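Local coordinates for prophenoloxidase b (Marsupenaeus japonicus, PDB 3WKY), which is a secreted type 3 copper protein, probably the inactive precursor of a phenoloxidase that oxidises monophenols and o-diphenols at its dicopper centre, at residues Cys572-Asn577 with Ser616-Arg621; Ser197-Trp202 with Tyr223-Asn228; Trp527-Val532 with Glu551-Ser556. All blocks are in the same frame, centred on the assembly; numbering follows the deposited sequence. Where two conformers were deposited one is given.

Interaction 1: residues Cys572-Asn577 with Ser616-Arg621; sequences CSWPRN and SSFCGR. Unlike the reference sequence in segment 572-577: R576 (reference Gln). With NAG (2-acetamido-2-deoxy-beta-D-glucopyranose), chain F.
C572 and C619 are joined by a disulfide that ties together two loops of the hemocyanin ig-like domain, with an aromatic pair beside it. C572 SG and C619 SG lie 2.0 Å apart, and the bridge turns through a chi3 of -76°. The cysteines reach it differently: SG of C572 is anti to its backbone N (chi1 -168°), whereas SG of C619 is anti to its carbonyl carbon. Next along the loop, W574 meets F618 obliquely, with the two ring planes almost perpendicular at 86°. The touch is between one corner of each ring, W574 CE3 standing 3.9 Å from F618 CE2, and F618 CD2 and CE2 also pack against W574 CB. The indole nitrogen serves its own loop, bonding to the carbonyl of L578. S616 lays its CB against the carbonyl O of C572, and its OG forms an ST turn by accepting from F618 N at 3.1 Å while also bonding to the carbonyl of I554. F198 and H201 of helix 193-205 pack on the cysteines. A bridging water donates to C572 O and accepts from S616 N, each at 2.7 Å.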
loop_
_atom_site.group_PDB
_atom_site.type_symbol
_atom_site.label_atom_id
_atom_site.label_comp_id
_atom_site.label_asym_id
_atom_site.label_seq_id
_atom_site.Cartn_x
_atom_site.Cartn_y
_atom_site.Cartn_z
ATOM N N CYS A 572 27.144 -41.088 1.730
ATOM C CA CYS A 572 26.550 -39.921 2.373
ATOM C C CYS A 572 27.541 -39.314 3.375
ATOM O O CYS A 572 27.839 -39.913 4.406
ATOM C CB CYS A 572 25.264 -40.334 3.082
ATOM S SG CYS A 572 24.219 -38.949 3.644
ATOM N N SER A 573 28.058 -38.128 3.065
ATOM C CA SER A 573 29.110 -37.519 3.879
ATOM C C SER A 573 29.042 -35.999 3.821
ATOM O O SER A 573 28.868 -35.436 2.732
ATOM C CB SER A 573 30.482 -37.960 3.352
ATOM O OG SER A 573 31.553 -37.397 4.107
ATOM N N TRP A 574 29.216 -35.321 4.959
ATOM C CA TRP A 574 29.466 -33.881 4.883
ATOM C C TRP A 574 30.711 -33.729 4.010
ATOM O O TRP A 574 31.629 -34.526 4.135
ATOM C CB TRP A 574 29.707 -33.266 6.264
ATOM C CG TRP A 574 29.862 -31.777 6.156
ATOM C CD1 TRP A 574 31.027 -31.065 6.154
ATOM C CD2 TRP A 574 28.808 -30.822 5.959
ATOM N NE1 TRP A 574 30.763 -29.722 5.995
ATOM C CE2 TRP A 574 29.409 -29.547 5.870
ATOM C CE3 TRP A 574 27.419 -30.920 5.872
ATOM C CZ2 TRP A 574 28.663 -28.373 5.690
ATOM C CZ3 TRP A 574 26.676 -29.754 5.688
ATOM C CH2 TRP A 574 27.299 -28.503 5.603
ATOM N N PRO A 575 30.741 -32.739 3.099
ATOM C CA PRO A 575 31.925 -32.645 2.228
ATOM C C PRO A 575 33.207 -32.353 3.005
ATOM O O PRO A 575 33.261 -31.370 3.752
ATOM C CB PRO A 575 31.599 -31.459 1.316
ATOM C CG PRO A 575 30.109 -31.412 1.291
ATOM C CD PRO A 575 29.681 -31.798 2.688
ATOM N N ARG A 576 34.232 -33.187 2.830
ATOM C CA ARG A 576 35.479 -32.968 3.557
ATOM C C ARG A 576 36.035 -31.584 3.251
ATOM O O ARG A 576 36.578 -30.918 4.139
ATOM C CB ARG A 576 36.532 -34.054 3.249
ATOM C CG ARG A 576 37.809 -33.885 4.091
ATOM C CD ARG A 576 39.085 -34.374 3.375
ATOM N NE ARG A 576 40.290 -33.753 3.936
ATOM C CZ ARG A 576 40.771 -32.566 3.557
ATOM N NH1 ARG A 576 40.157 -31.867 2.606
ATOM N NH2 ARG A 576 41.870 -32.073 4.125
ATOM N N ASN A 577 35.872 -31.137 2.007
ATOM C CA ASN A 577 36.424 -29.844 1.610
ATOM C C ASN A 577 35.720 -28.653 2.271
ATOM O O ASN A 577 36.276 -27.544 2.315
ATOM C CB ASN A 577 36.462 -29.690 0.086
ATOM C CG ASN A 577 35.078 -29.497 -0.523
ATOM O OD1 ASN A 577 34.284 -30.430 -0.576
ATOM N ND2 ASN A 577 34.793 -28.284 -0.992
ATOM N N SER A 616 28.227 -41.149 8.102
ATOM C CA SER A 616 28.206 -39.794 8.674
ATOM C C SER A 616 27.145 -39.688 9.769
ATOM O O SER A 616 26.035 -40.194 9.611
ATOM C CB SER A 616 27.930 -38.748 7.594
ATOM O OG SER A 616 27.674 -37.468 8.168
ATOM N N SER A 617 27.479 -39.026 10.873
ATOM C CA SER A 617 26.514 -38.811 11.949
ATOM C C SER A 617 25.313 -37.969 11.477
ATOM O O SER A 617 24.242 -37.997 12.093
ATOM C CB SER A 617 27.187 -38.138 13.140
ATOM O OG SER A 617 27.819 -36.942 12.733
ATOM N N PHE A 618 25.494 -37.218 10.398
ATOM C CA PHE A 618 24.384 -36.434 9.840
ATOM C C PHE A 618 23.417 -37.327 9.053
ATOM O O PHE A 618 22.253 -36.962 8.842
ATOM C CB PHE A 618 24.908 -35.336 8.900
ATOM C CG PHE A 618 25.671 -34.226 9.589
ATOM C CD1 PHE A 618 25.513 -33.977 10.942
ATOM C CD2 PHE A 618 26.529 -33.413 8.857
ATOM C CE1 PHE A 618 26.213 -32.941 11.568
ATOM C CE2 PHE A 618 27.230 -32.370 9.469
ATOM C CZ PHE A 618 27.064 -32.136 10.836
ATOM N N CYS A 619 23.905 -38.488 8.614
ATOM C CA CYS A 619 23.145 -39.380 7.733
ATOM C C CYS A 619 22.562 -40.577 8.476
ATOM O O CYS A 619 21.520 -41.122 8.095
ATOM C CB CYS A 619 24.045 -39.893 6.607
ATOM S SG CYS A 619 24.769 -38.599 5.570
ATOM N N GLY A 620 23.249 -41.007 9.528
ATOM C CA GLY A 620 22.826 -42.191 10.253
ATOM C C GLY A 620 23.030 -43.465 9.447
ATOM O O GLY A 620 23.586 -43.432 8.340
ATOM N N ARG A 621 22.590 -44.589 10.011
ATOM C CA ARG A 621 22.665 -45.888 9.345
ATOM C C ARG A 621 21.265 -46.424 9.156
ATOM O O ARG A 621 20.501 -46.511 10.117
ATOM C CB ARG A 621 23.460 -46.897 10.181
ATOM C CG ARG A 621 24.920 -46.561 10.392
ATOM C CD ARG A 621 25.676 -47.731 11.021
ATOM N NE ARG A 621 26.448 -48.499 10.041
ATOM C CZ ARG A 621 25.963 -49.505 9.317
ATOM N NH1 ARG A 621 24.697 -49.875 9.450
ATOM N NH2 ARG A 621 26.744 -50.140 8.452
HETATM C C1 NAG F . 42.471 -36.872 4.337
HETATM C C2 NAG F . 43.820 -37.537 4.047
HETATM C C3 NAG F . 44.511 -36.808 2.902
HETATM C C4 NAG F . 43.609 -36.819 1.677
HETATM C C5 NAG F . 42.199 -36.339 2.012
HETATM C C6 NAG F . 41.261 -36.633 0.847
HETATM C C7 NAG F . 45.107 -38.775 5.696
HETATM C C8 NAG F . 46.360 -38.748 6.523
HETATM N N2 NAG F . 44.671 -37.604 5.227
HETATM O O3 NAG F . 45.732 -37.434 2.586
HETATM O O4 NAG F . 44.158 -35.990 0.674
HETATM O O5 NAG F . 41.681 -36.980 3.165
HETATM O O6 NAG F . 40.886 -37.992 0.906
HETATM O O7 NAG F . 44.531 -39.841 5.475
HETATM O O HOH W 1 27.144 -42.068 5.831
#

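Interaction 2: residues Ser197-Trp202 with Tyr223-Asn228; sequences SFHWHW and YYMHHN. With CUO (Cu2-o2 cluster), chain J.
F198 is the first residue of 197-202 to meet helix segment 223-228, which runs antiparallel to it (170°) at an axis distance of 12.4 Å. M225 fills much of this wide separation. F198 CZ touches M225 CG at 3.6 Å, and the sulfur stands obliquely to the phenyl ring in a Met-aromatic contact. H199 comes next: H199 NE2 binds copper CU1 of the Cu2-O2 cluster at 2.2 Å, and H226 NE2 binds the same ion at 2.2 Å. The two imidazoles meet rim to rim with planes at 89°, and H203 supplies this copper's third histidine nitrogen, as in type 3 copper sites. Backbone carbonyls fix the far nitrogens, ND1 of H199 bonding to V384 O and that of H226 to F222 O. A turn later, W202 projects toward the partner helix with CG anti to its backbone N (chi1 -169°), which lays one indole face against M225 and H226. M225 bends at chi2 and chi3 to set CE over the five-membered ring of W202, 3.8 Å from its centroid, in a CH-pi contact. H226 points its edge at the six-membered ring of W202, centroids 5.5 Å apart. W202 NE1 bonds to F618 O of the ig-like domain. An alanine in place of W202 would probably leave the M225 methyl and the H226 edge without their aromatic wall, the F618 carbonyl without its indole donor, and the copper ligand less firmly seated. L221 and F222 of helix 218-239 also pack on the indole, and Y223 lies against helix 391-409.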
loop_
_atom_site.group_PDB
_atom_site.type_symbol
_atom_site.label_atom_id
_atom_site.label_comp_id
_atom_site.label_asym_id
_atom_site.label_seq_id
_atom_site.Cartn_x
_atom_site.Cartn_y
_atom_site.Cartn_z
ATOM N N SER A 197 25.428 -32.837 -3.741
ATOM C CA SER A 197 25.356 -34.304 -3.775
ATOM C C SER A 197 25.061 -34.901 -2.404
ATOM O O SER A 197 24.309 -35.868 -2.297
ATOM C CB SER A 197 26.656 -34.894 -4.332
ATOM O OG SER A 197 26.819 -34.503 -5.684
ATOM N N PHE A 198 25.664 -34.332 -1.365
ATOM C CA PHE A 198 25.378 -34.754 0.006
ATOM C C PHE A 198 23.885 -34.599 0.302
ATOM O O PHE A 198 23.255 -35.463 0.910
ATOM C CB PHE A 198 26.217 -33.948 0.998
ATOM C CG PHE A 198 25.692 -33.982 2.407
ATOM C CD1 PHE A 198 25.778 -35.144 3.168
ATOM C CD2 PHE A 198 25.117 -32.848 2.973
ATOM C CE1 PHE A 198 25.296 -35.180 4.467
ATOM C CE2 PHE A 198 24.635 -32.871 4.281
ATOM C CZ PHE A 198 24.724 -34.035 5.028
ATOM N N HIS A 199 23.308 -33.487 -0.139
ATOM C CA HIS A 199 21.894 -33.271 0.075
ATOM C C HIS A 199 21.032 -34.356 -0.604
ATOM O O HIS A 199 20.071 -34.865 -0.024
ATOM C CB HIS A 199 21.523 -31.877 -0.431
ATOM C CG HIS A 199 20.219 -31.395 0.077
ATOM N ND1 HIS A 199 19.133 -31.178 -0.741
ATOM C CD2 HIS A 199 19.811 -31.094 1.333
ATOM C CE1 HIS A 199 18.115 -30.764 -0.017
ATOM N NE2 HIS A 199 18.510 -30.688 1.239
ATOM N N TRP A 200 21.373 -34.703 -1.839
ATOM C CA TRP A 200 20.738 -35.826 -2.536
ATOM C C TRP A 200 20.881 -37.124 -1.721
ATOM O O TRP A 200 19.894 -37.822 -1.454
ATOM C CB TRP A 200 21.383 -35.945 -3.919
ATOM C CG TRP A 200 21.216 -37.227 -4.727
ATOM C CD1 TRP A 200 21.985 -38.366 -4.638
ATOM C CD2 TRP A 200 20.315 -37.442 -5.831
ATOM N NE1 TRP A 200 21.583 -39.285 -5.588
ATOM C CE2 TRP A 200 20.569 -38.739 -6.336
ATOM C CE3 TRP A 200 19.315 -36.666 -6.436
ATOM C CZ2 TRP A 200 19.845 -39.284 -7.402
ATOM C CZ3 TRP A 200 18.589 -37.213 -7.507
ATOM C CH2 TRP A 200 18.863 -38.509 -7.976
ATOM N N HIS A 201 22.108 -37.433 -1.320
ATOM C CA HIS A 201 22.342 -38.637 -0.523
ATOM C C HIS A 201 21.551 -38.657 0.769
ATOM O O HIS A 201 20.974 -39.693 1.143
ATOM C CB HIS A 201 23.833 -38.827 -0.252
ATOM C CG HIS A 201 24.555 -39.456 -1.400
ATOM N ND1 HIS A 201 24.574 -40.823 -1.600
ATOM C CD2 HIS A 201 25.267 -38.915 -2.416
ATOM C CE1 HIS A 201 25.271 -41.094 -2.691
ATOM N NE2 HIS A 201 25.701 -39.957 -3.206
ATOM N N TRP A 202 21.512 -37.520 1.457
ATOM C CA TRP A 202 20.794 -37.488 2.723
ATOM C C TRP A 202 19.336 -37.868 2.518
ATOM O O TRP A 202 18.766 -38.671 3.268
ATOM C CB TRP A 202 20.916 -36.128 3.441
ATOM C CG TRP A 202 20.389 -36.258 4.845
ATOM C CD1 TRP A 202 21.114 -36.568 5.974
ATOM C CD2 TRP A 202 19.020 -36.193 5.251
ATOM N NE1 TRP A 202 20.269 -36.666 7.061
ATOM C CE2 TRP A 202 18.978 -36.441 6.637
ATOM C CE3 TRP A 202 17.816 -35.938 4.572
ATOM C CZ2 TRP A 202 17.778 -36.445 7.363
ATOM C CZ3 TRP A 202 16.628 -35.940 5.292
ATOM C CH2 TRP A 202 16.618 -36.187 6.672
ATOM N N TYR A 223 15.758 -32.634 11.363
ATOM C CA TYR A 223 16.124 -31.439 12.117
ATOM C C TYR A 223 17.634 -31.258 12.213
ATOM O O TYR A 223 18.152 -30.184 11.912
ATOM C CB TYR A 223 15.534 -31.491 13.531
ATOM C CG TYR A 223 16.378 -30.772 14.550
ATOM C CD1 TYR A 223 16.480 -29.381 14.545
ATOM C CD2 TYR A 223 17.071 -31.481 15.537
ATOM C CE1 TYR A 223 17.267 -28.710 15.494
ATOM C CE2 TYR A 223 17.849 -30.820 16.477
ATOM C CZ TYR A 223 17.939 -29.439 16.456
ATOM O OH TYR A 223 18.708 -28.783 17.398
ATOM N N TYR A 224 18.339 -32.305 12.643
ATOM C CA TYR A 224 19.734 -32.167 13.028
ATOM C C TYR A 224 20.644 -31.876 11.848
ATOM O O TYR A 224 21.507 -31.009 11.932
ATOM C CB TYR A 224 20.209 -33.430 13.749
ATOM C CG TYR A 224 21.568 -33.276 14.393
ATOM C CD1 TYR A 224 21.793 -32.296 15.357
ATOM C CD2 TYR A 224 22.620 -34.124 14.054
ATOM C CE1 TYR A 224 23.046 -32.164 15.981
ATOM C CE2 TYR A 224 23.880 -33.993 14.668
ATOM C CZ TYR A 224 24.077 -33.018 15.625
ATOM O OH TYR A 224 25.317 -32.890 16.230
ATOM N N MET A 225 20.464 -32.595 10.743
ATOM C CA MET A 225 21.326 -32.358 9.604
ATOM C C MET A 225 21.085 -30.938 9.092
ATOM O O MET A 225 22.032 -30.202 8.806
ATOM C CB MET A 225 21.099 -33.396 8.495
ATOM C CG MET A 225 22.004 -33.176 7.264
ATOM S SD MET A 225 21.434 -31.838 6.150
ATOM C CE MET A 225 20.563 -32.778 4.910
ATOM N N HIS A 226 19.819 -30.555 8.952
ATOM C CA HIS A 226 19.530 -29.226 8.423
ATOM C C HIS A 226 19.939 -28.099 9.348
ATOM O O HIS A 226 20.329 -27.023 8.886
ATOM C CB HIS A 226 18.069 -29.115 7.973
ATOM C CG HIS A 226 17.772 -29.978 6.801
ATOM N ND1 HIS A 226 17.407 -31.302 6.924
ATOM C CD2 HIS A 226 17.847 -29.723 5.474
ATOM C CE1 HIS A 226 17.243 -31.821 5.720
ATOM N NE2 HIS A 226 17.516 -30.887 4.829
ATOM N N HIS A 227 19.871 -28.348 10.653
ATOM C CA HIS A 227 20.356 -27.382 11.625
ATOM C C HIS A 227 21.836 -27.126 11.398
ATOM O O HIS A 227 22.299 -25.992 11.409
ATOM C CB HIS A 227 20.172 -27.881 13.057
ATOM C CG HIS A 227 20.915 -27.049 14.050
ATOM N ND1 HIS A 227 20.524 -25.765 14.370
ATOM C CD2 HIS A 227 22.065 -27.276 14.726
ATOM C CE1 HIS A 227 21.388 -25.249 15.229
ATOM N NE2 HIS A 227 22.331 -26.143 15.463
ATOM N N ASN A 228 22.585 -28.201 11.201
ATOM C CA ASN A 228 24.013 -28.091 10.972
ATOM C C ASN A 228 24.332 -27.438 9.633
ATOM O O ASN A 228 25.273 -26.650 9.520
ATOM C CB ASN A 228 24.653 -29.481 11.088
ATOM C CG ASN A 228 24.979 -29.830 12.510
ATOM O OD1 ASN A 228 26.067 -29.517 12.981
ATOM N ND2 ASN A 228 24.027 -30.458 13.222
HETATM CU CU1 CUO J . 16.953 -31.069 2.730
HETATM CU CU2 CUO J . 14.252 -28.695 2.521
HETATM O O1 CUO J . 15.037 -30.514 2.616
HETATM O O2 CUO J . 15.775 -29.732 1.352
#

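Interaction 3: residues Trp527-Val532 with Glu551-Ser556; sequences WTEVDV and ESSILS
S553 OG donates to E529 OE2 at 2.6 Å and accepts from V532 N at 2.9 Å, pinning a type I beta turn (S552 to L555) to the edge strand of the ig-like domain's sheet. The hydroxyl sits between its own backbone N and carbonyl carbon (chi1 53°), where it can reach both the carboxylate and the strand. E529 OE2 receives it on the anti lone pair, away from OE1, and has a second partner in S617 OG; OE1 bonds to Y224 OH, so both oxygens are engaged. The backbone of S553 is held too: its N-H donates to D531 OD1 at 3.0 Å, arriving from above the carboxylate plane. The other oxygen of D531 forms a salt bridge with R547 and bonds to Y487 OH, which would tend to fix the rotation of the carboxylate. S552 OG donates to V530 O at 2.7 Å, tilted 21° from the carbonyl plane, and accepts from I554 N in an ST turn, so one hydroxyl both braces the turn and fastens it to the strand. V530 and D531 form a classic beta bulge opposite I505 of the adjacent strand 501-509, at the corner where the chain bends. Packing lies beyond these bonds. The I554 and E529 side chains lie alongside one another, pointing opposite ways, and F618 and R232 also touch the isoleucine. I554 CG2 makes the touch, 3.7 Å from E529 CG and 3.6 Å from E529 O.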
loop_
_atom_site.group_PDB
_atom_site.type_symbol
_atom_site.label_atom_id
_atom_site.label_comp_id
_atom_site.label_asym_id
_atom_site.label_seq_id
_atom_site.Cartn_x
_atom_site.Cartn_y
_atom_site.Cartn_z
ATOM N N TRP A 527 25.785 -23.770 17.090
ATOM C CA TRP A 527 26.661 -24.936 17.327
ATOM C C TRP A 527 26.573 -25.977 16.213
ATOM O O TRP A 527 25.477 -26.411 15.863
ATOM C CB TRP A 527 26.340 -25.617 18.656
ATOM C CG TRP A 527 26.622 -24.750 19.834
ATOM C CD1 TRP A 527 25.708 -24.222 20.703
ATOM C CD2 TRP A 527 27.911 -24.302 20.277
ATOM N NE1 TRP A 527 26.351 -23.477 21.661
ATOM C CE2 TRP A 527 27.701 -23.507 21.423
ATOM C CE3 TRP A 527 29.219 -24.503 19.820
ATOM C CZ2 TRP A 527 28.755 -22.906 22.123
ATOM C CZ3 TRP A 527 30.266 -23.892 20.506
ATOM C CH2 TRP A 527 30.025 -23.100 21.646
ATOM N N THR A 528 27.725 -26.373 15.672
ATOM C CA THR A 528 27.762 -27.417 14.650
ATOM C C THR A 528 28.722 -28.524 15.065
ATOM O O THR A 528 29.751 -28.272 15.706
ATOM C CB THR A 528 28.142 -26.873 13.245
ATOM O OG1 THR A 528 28.007 -27.920 12.269
ATOM C CG2 THR A 528 29.579 -26.310 13.230
ATOM N N GLU A 529 28.364 -29.750 14.712
ATOM C CA GLU A 529 29.168 -30.906 15.105
ATOM C C GLU A 529 30.540 -30.892 14.440
ATOM O O GLU A 529 30.659 -30.719 13.230
ATOM C CB GLU A 529 28.421 -32.211 14.777
ATOM C CG GLU A 529 29.165 -33.489 15.221
ATOM C CD GLU A 529 28.312 -34.731 15.073
ATOM O OE1 GLU A 529 27.084 -34.658 15.353
ATOM O OE2 GLU A 529 28.868 -35.782 14.674
ATOM N N VAL A 530 31.582 -31.077 15.254
ATOM C CA VAL A 530 32.950 -31.215 14.770
ATOM C C VAL A 530 33.305 -32.701 14.817
ATOM O O VAL A 530 33.833 -33.258 13.848
ATOM C CB VAL A 530 33.934 -30.452 15.670
ATOM C CG1 VAL A 530 35.397 -30.807 15.326
ATOM C CG2 VAL A 530 33.709 -28.958 15.556
ATOM N N ASP A 531 32.971 -33.337 15.940
ATOM C CA ASP A 531 33.321 -34.740 16.169
ATOM C C ASP A 531 32.603 -35.245 17.412
ATOM O O ASP A 531 32.719 -34.654 18.494
ATOM C CB ASP A 531 34.843 -34.865 16.350
ATOM C CG ASP A 531 35.389 -36.239 15.947
ATOM O OD1 ASP A 531 34.623 -37.098 15.458
ATOM O OD2 ASP A 531 36.615 -36.445 16.102
ATOM N N VAL A 532 31.845 -36.326 17.255
ATOM C CA VAL A 532 31.149 -36.954 18.373
ATOM C C VAL A 532 31.394 -38.445 18.239
ATOM O O VAL A 532 30.978 -39.049 17.255
ATOM C CB VAL A 532 29.623 -36.668 18.335
ATOM C CG1 VAL A 532 28.878 -37.557 19.333
ATOM C CG2 VAL A 532 29.345 -35.192 18.605
ATOM N N GLU A 551 38.981 -38.421 10.355
ATOM C CA GLU A 551 38.247 -39.410 11.137
ATOM C C GLU A 551 36.919 -38.876 11.644
ATOM O O GLU A 551 36.168 -39.609 12.284
ATOM C CB GLU A 551 39.046 -39.842 12.384
ATOM C CG GLU A 551 40.445 -40.345 12.150
ATOM C CD GLU A 551 41.100 -40.772 13.462
ATOM O OE1 GLU A 551 40.904 -41.937 13.865
ATOM O OE2 GLU A 551 41.772 -39.934 14.102
ATOM N N SER A 552 36.643 -37.599 11.395
ATOM C CA SER A 552 35.470 -36.954 12.002
ATOM C C SER A 552 34.170 -37.725 11.817
ATOM O O SER A 552 33.908 -38.282 10.752
ATOM C CB SER A 552 35.265 -35.549 11.442
ATOM O OG SER A 552 34.018 -35.054 11.899
ATOM N N SER A 553 33.339 -37.718 12.855
ATOM C CA SER A 553 32.036 -38.362 12.804
ATOM C C SER A 553 31.136 -37.814 11.694
ATOM O O SER A 553 30.203 -38.494 11.257
ATOM C CB SER A 553 31.334 -38.175 14.141
ATOM O OG SER A 553 31.304 -36.802 14.490
ATOM N N ILE A 554 31.396 -36.593 11.234
ATOM C CA ILE A 554 30.492 -36.001 10.215
ATOM C C ILE A 554 30.831 -36.465 8.795
ATOM O O ILE A 554 30.053 -36.262 7.860
ATOM C CB ILE A 554 30.450 -34.458 10.273
ATOM C CG1 ILE A 554 31.751 -33.864 9.723
ATOM C CG2 ILE A 554 30.124 -33.972 11.713
ATOM C CD1 ILE A 554 31.794 -32.332 9.736
ATOM N N LEU A 555 31.988 -37.099 8.640
ATOM C CA LEU A 555 32.407 -37.648 7.349
ATOM C C LEU A 555 32.035 -39.128 7.267
ATOM O O LEU A 555 31.821 -39.774 8.292
ATOM C CB LEU A 555 33.921 -37.485 7.183
ATOM C CG LEU A 555 34.453 -36.057 7.325
ATOM C CD1 LEU A 555 35.979 -36.018 7.275
ATOM C CD2 LEU A 555 33.852 -35.157 6.222
ATOM N N SER A 556 31.943 -39.669 6.057
ATOM C CA SER A 556 31.737 -41.107 5.906
ATOM C C SER A 556 33.114 -41.781 5.974
ATOM O O SER A 556 33.960 -41.388 6.768
ATOM C CB SER A 556 31.063 -41.423 4.571
ATOM O OG SER A 556 31.868 -40.988 3.494
#

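In the fold
The three contacts form a run from the copper site to the edge of the ig-like sheet, buried in interactions 1 and 2 and partly buried in interaction 3. Interactions 1 and 2 have centres 8 Å apart and meet where F618 O lies 2.7 Å from W202 NE1, a probable hydrogen bond. The centres of interactions 3 and 1 are also 8 Å apart, linked by S617 OG to E529 OE2 at 2.5 Å and S616 OG to I554 O at 2.7 Å. Interactions 2 and 3, centres 13 Å apart, are joined by probable hydrogen bonds, Y224 OH to E529 OE1 and N228 OD1 to T528 OG1, each 2.6 Å. Only interaction 2 holds copper ligands; the W574 side chain of interaction 1 is about 10 Å from the cluster.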